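Local structure of SxtG (Microseira wollei, 6U1R) at residues A149-R154 and T213-D218; V207-P212 and T234-I239. The protein is an amidinotransferase of the saxitoxin biosynthetic pathway, probably moving an amidino group to its acceptor through a covalent amidino-cysteine intermediate. All coordinates share one frame; numbering follows the deposited sequence.

Contact 1 of 2, residues A149-R154 and T213-D218; sequences APMADR and TFDAAD
Pro150 lies against the aromatic ring of Phe214, its CD 3.4 Å from the ring centroid and 19° off the ring normal, a CH-pi contact over one face. The carbon sits toward the ring's rim, nearest CE2, and CG follows it over the same side of the ring. With CG of Phe214 set between its own backbone N and carbonyl carbon (chi1 68°), the ring folds back toward the 149-154 segment although CB starts away from it. Ala149 adds its methyl, CB lying 3.8 Å from Phe214 CE1.

The backbones are joined by one hydrogen bond, Phe214 N to Pro150 O at 3.0 Å. Pro150 O also receives a CA-H...O contact from Thr213 CA at 3.1 Å. Pro150 thus both packs on and bonds to Phe214, the residue just before Asp215.

Asp215, a predicted active-site residue, meets Met151 from across: the thioether chain bends at its last torsion and lays CE against the carboxylate, 3.6 Å from OD1. A water held by the backbone N of Asp153 donates to Asp215 OD1 at 2.8 Å, while OD2 is hydrogen-bonded to NE2 of His264, the second predicted active-site residue.

Such an Asp-His pair is consistent with amidinotransferase catalysis. Gripped at both oxygens, by the water on one and the histidine on the other, and flanked by an apolar methyl, the carboxylate should be limited in its rotation and kept turned toward His264.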
# COMPACT_ATOMS: atom_id res chain seq x y z
N ALA A 149 5.07 -0.95 5.10
CA ALA A 149 6.26 -1.05 4.26
C ALA A 149 6.03 -1.97 3.06
O ALA A 149 5.34 -2.99 3.16
CB ALA A 149 7.42 -1.58 5.08
N PRO A 150 6.65 -1.65 1.92
CA PRO A 150 6.62 -2.57 0.77
C PRO A 150 7.75 -3.58 0.87
O PRO A 150 8.84 -3.33 0.36
CB PRO A 150 6.79 -1.63 -0.42
CG PRO A 150 7.69 -0.51 0.12
CD PRO A 150 7.39 -0.41 1.62
N MET A 151 7.51 -4.70 1.53
CA MET A 151 8.61 -5.57 1.94
C MET A 151 9.07 -6.50 0.82
O MET A 151 8.25 -7.05 0.07
CB MET A 151 8.19 -6.38 3.17
CG MET A 151 7.81 -5.48 4.36
SD MET A 151 7.34 -6.42 5.85
CE MET A 151 8.94 -6.91 6.50
N ALA A 152 10.39 -6.67 0.72
CA ALA A 152 10.97 -7.48 -0.37
C ALA A 152 10.82 -8.98 -0.14
O ALA A 152 10.90 -9.75 -1.11
CB ALA A 152 12.45 -7.14 -0.54
N ASP A 153 10.62 -9.40 1.11
CA ASP A 153 10.54 -10.83 1.42
C ASP A 153 9.13 -11.35 1.13
O ASP A 153 8.17 -11.01 1.83
CB ASP A 153 10.95 -11.05 2.87
CG ASP A 153 11.14 -12.52 3.21
OD1 ASP A 153 10.40 -13.35 2.63
OD2 ASP A 153 12.01 -12.85 4.04
N ARG A 154 9.02 -12.17 0.08
CA ARG A 154 7.75 -12.76 -0.32
C ARG A 154 7.01 -13.42 0.83
O ARG A 154 5.79 -13.33 0.91
CB ARG A 154 7.98 -13.79 -1.43
CG ARG A 154 8.41 -13.20 -2.76
CD ARG A 154 8.92 -14.31 -3.66
NE ARG A 154 9.16 -13.85 -5.03
CZ ARG A 154 9.94 -14.48 -5.90
NH1 ARG A 154 10.58 -15.61 -5.54
NH2 ARG A 154 10.07 -14.00 -7.13
N THR A 213 11.20 -1.27 -2.70
CA THR A 213 11.04 -2.12 -1.52
C THR A 213 11.84 -1.53 -0.36
O THR A 213 12.93 -0.98 -0.54
CB THR A 213 11.49 -3.60 -1.74
OG1 THR A 213 12.86 -3.68 -2.14
CG2 THR A 213 10.62 -4.29 -2.77
N PHE A 214 11.25 -1.63 0.83
CA PHE A 214 12.00 -1.37 2.05
C PHE A 214 11.32 -2.04 3.23
O PHE A 214 10.10 -2.29 3.22
CB PHE A 214 12.19 0.14 2.33
CG PHE A 214 10.92 0.90 2.67
CD1 PHE A 214 10.44 0.91 3.98
CD2 PHE A 214 10.23 1.62 1.70
CE1 PHE A 214 9.30 1.62 4.30
CE2 PHE A 214 9.08 2.34 2.03
CZ PHE A 214 8.62 2.34 3.32
N ASP A 215 12.13 -2.37 4.24
CA ASP A 215 11.65 -2.74 5.56
C ASP A 215 11.74 -1.52 6.46
O ASP A 215 12.72 -0.76 6.42
CB ASP A 215 12.51 -3.85 6.18
CG ASP A 215 12.19 -5.24 5.63
OD1 ASP A 215 11.57 -5.35 4.56
OD2 ASP A 215 12.57 -6.23 6.29
N ALA A 216 10.74 -1.34 7.32
CA ALA A 216 10.72 -0.15 8.16
C ALA A 216 11.92 -0.13 9.11
O ALA A 216 12.41 0.94 9.47
CB ALA A 216 9.41 -0.09 8.94
N ALA A 217 12.40 -1.30 9.51
CA ALA A 217 13.49 -1.35 10.47
C ALA A 217 14.86 -1.06 9.86
O ALA A 217 15.86 -1.08 10.60
CB ALA A 217 13.50 -2.72 11.16
N ASP A 218 14.93 -0.76 8.56
CA ASP A 218 16.15 -0.18 8.00
C ASP A 218 16.24 1.34 8.23
O ASP A 218 17.17 1.98 7.69
CB ASP A 218 16.26 -0.48 6.50
CG ASP A 218 16.95 -1.81 6.21
OD1 ASP A 218 17.95 -2.11 6.90
OD2 ASP A 218 16.46 -2.55 5.32
O HOH W 1 11.23 -7.93 3.50

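Contact 2 of 2, residues V207-P212 and T234-I239; sequences VTEFEP and TNSLGI
The N-terminus of helix 236-245 is the site of this contact: Asn235 is its N-cap, and the 207-212 loop wraps around the cap residue. Asn235 OD1 accepts from Gly238 N at 2.9 Å, the capping bond, and also from Thr213 N just beyond the loop segment. The amide's other end reaches into the loop. Asn235 ND2 donates to Thr208 O at 2.7 Å, nearly straight at 173° and in the carbonyl plane, and to Glu211 O at 2.9 Å; both acceptors lie close to the amide plane. Setting CG between the backbone N and carbonyl carbon (chi1 64°) turns the amide so that one end caps the helix while the other ties together two loop carbonyls.

Glu209 approaches from across the contact. Its carboxylate takes two consecutive backbone N-H groups at the start of the helix, OE2 accepting from Ser236 N at 2.9 Å and OE1 from Leu237 N at 3.0 Å, each Glu209 oxygen through its syn lone pair. A bend at chi2 (-62°) brings it there, the chain running antiparallel to the Asn235 side chain. A negative group at a helix N-terminus should be favoured by the helix dipole; Lys230 makes a weak, long ion pair with OE2.

Within the loop, Thr208 OG1 accepts from Phe210 N, an ST turn, and is also hydrogen-bonded to Ala188 O. Leu237 lays CD1 over the 209-212 backbone, 3.3 Å from Glu209 O, and packs against Pro212, CD1 to CD 4.0 Å. The second subunit also reaches the loop: its Lys168 is hydrogen-bonded to Phe210 O and makes a cation-pi contact with the Phe210 ring.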
# COMPACT_ATOMS: atom_id res chain seq x y z
N VAL A 207 18.88 -7.31 -3.46
CA VAL A 207 17.77 -6.68 -4.18
C VAL A 207 18.31 -5.77 -5.27
O VAL A 207 19.40 -5.18 -5.16
CB VAL A 207 16.82 -5.89 -3.26
CG1 VAL A 207 15.88 -6.84 -2.50
CG2 VAL A 207 17.56 -4.98 -2.33
N THR A 208 17.53 -5.67 -6.34
CA THR A 208 17.82 -4.86 -7.52
C THR A 208 17.06 -3.55 -7.42
O THR A 208 16.50 -3.21 -6.36
CB THR A 208 17.42 -5.60 -8.80
OG1 THR A 208 15.99 -5.69 -8.84
CG2 THR A 208 18.02 -6.99 -8.84
N GLU A 209 16.99 -2.81 -8.53
CA GLU A 209 16.19 -1.59 -8.63
C GLU A 209 14.96 -1.77 -9.50
O GLU A 209 14.48 -0.82 -10.13
CB GLU A 209 17.05 -0.43 -9.14
CG GLU A 209 18.19 -0.04 -8.18
CD GLU A 209 17.69 0.46 -6.82
OE1 GLU A 209 16.62 1.09 -6.77
OE2 GLU A 209 18.40 0.23 -5.81
N PHE A 210 14.40 -2.98 -9.53
CA PHE A 210 13.21 -3.24 -10.33
C PHE A 210 12.00 -2.47 -9.81
O PHE A 210 11.25 -1.88 -10.61
CB PHE A 210 12.98 -4.75 -10.36
CG PHE A 210 11.63 -5.17 -10.85
CD1 PHE A 210 11.32 -5.12 -12.20
CD2 PHE A 210 10.70 -5.67 -9.96
CE1 PHE A 210 10.08 -5.53 -12.65
CE2 PHE A 210 9.46 -6.07 -10.39
CZ PHE A 210 9.15 -6.01 -11.75
N GLU A 211 11.77 -2.45 -8.50
CA GLU A 211 10.61 -1.78 -7.93
C GLU A 211 10.92 -1.35 -6.51
O GLU A 211 11.86 -1.85 -5.89
CB GLU A 211 9.38 -2.68 -7.96
CG GLU A 211 9.45 -3.80 -6.95
CD GLU A 211 8.37 -4.83 -7.16
OE1 GLU A 211 7.25 -4.48 -7.62
OE2 GLU A 211 8.67 -6.00 -6.86
N PRO A 212 10.13 -0.43 -5.94
CA PRO A 212 10.42 0.07 -4.58
C PRO A 212 10.17 -0.99 -3.52
O PRO A 212 9.06 -1.52 -3.42
CB PRO A 212 9.44 1.24 -4.42
CG PRO A 212 8.97 1.60 -5.78
CD PRO A 212 9.11 0.39 -6.64
N THR A 234 16.16 -3.35 1.29
CA THR A 234 15.82 -1.95 1.04
C THR A 234 16.70 -1.43 -0.09
O THR A 234 17.93 -1.45 0.03
CB THR A 234 16.01 -1.11 2.31
OG1 THR A 234 15.04 -1.51 3.30
CG2 THR A 234 15.80 0.38 2.01
N ASN A 235 16.09 -1.00 -1.20
CA ASN A 235 16.83 -0.49 -2.34
C ASN A 235 16.65 1.01 -2.50
O ASN A 235 15.98 1.68 -1.70
CB ASN A 235 16.44 -1.24 -3.63
CG ASN A 235 14.98 -1.06 -4.03
OD1 ASN A 235 14.20 -0.37 -3.36
ND2 ASN A 235 14.60 -1.70 -5.12
N SER A 236 17.31 1.57 -3.52
CA SER A 236 17.28 3.02 -3.69
C SER A 236 15.88 3.51 -4.03
O SER A 236 15.47 4.58 -3.58
CB SER A 236 18.29 3.45 -4.78
OG SER A 236 19.64 3.27 -4.35
N LEU A 237 15.12 2.73 -4.81
CA LEU A 237 13.75 3.13 -5.14
C LEU A 237 12.89 3.20 -3.88
O LEU A 237 12.01 4.07 -3.76
CB LEU A 237 13.12 2.16 -6.14
CG LEU A 237 13.43 2.29 -7.64
CD1 LEU A 237 12.59 1.27 -8.43
CD2 LEU A 237 13.16 3.70 -8.14
N GLY A 238 13.08 2.25 -2.96
CA GLY A 238 12.31 2.27 -1.73
C GLY A 238 12.64 3.48 -0.88
O GLY A 238 11.74 4.12 -0.32
N ILE A 239 13.93 3.82 -0.77
CA ILE A 239 14.33 5.02 -0.04
C ILE A 239 13.76 6.25 -0.71
O ILE A 239 13.25 7.16 -0.04
CB ILE A 239 15.87 5.09 0.05
CG1 ILE A 239 16.42 3.98 0.93
CG2 ILE A 239 16.34 6.44 0.56
CD1 ILE A 239 17.89 3.77 0.78

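Segments 207-212 and 213-218 are consecutive in the chain, so contact 2 leads directly into contact 1, and their centres are 10 Å apart. Thr234 is one link: its OG1 lies 2.7 Å from Asp218 OD2 and 3.2 Å from Asp215 N, both probable hydrogen bonds. Asn235 OD1, accepting from Thr213 N, is another. Packing adds Phe214 CD2, 3.6 Å from Gly238 O. The predicted active site lies on the contact 1 side: the side chain of Asp215 is about 3 Å from that of His264 and about 10 Å from that of Cys368. Contact 2 reaches toward it through Thr234, whose side chain is about 6 Å from that of His264, and extends to the second subunit.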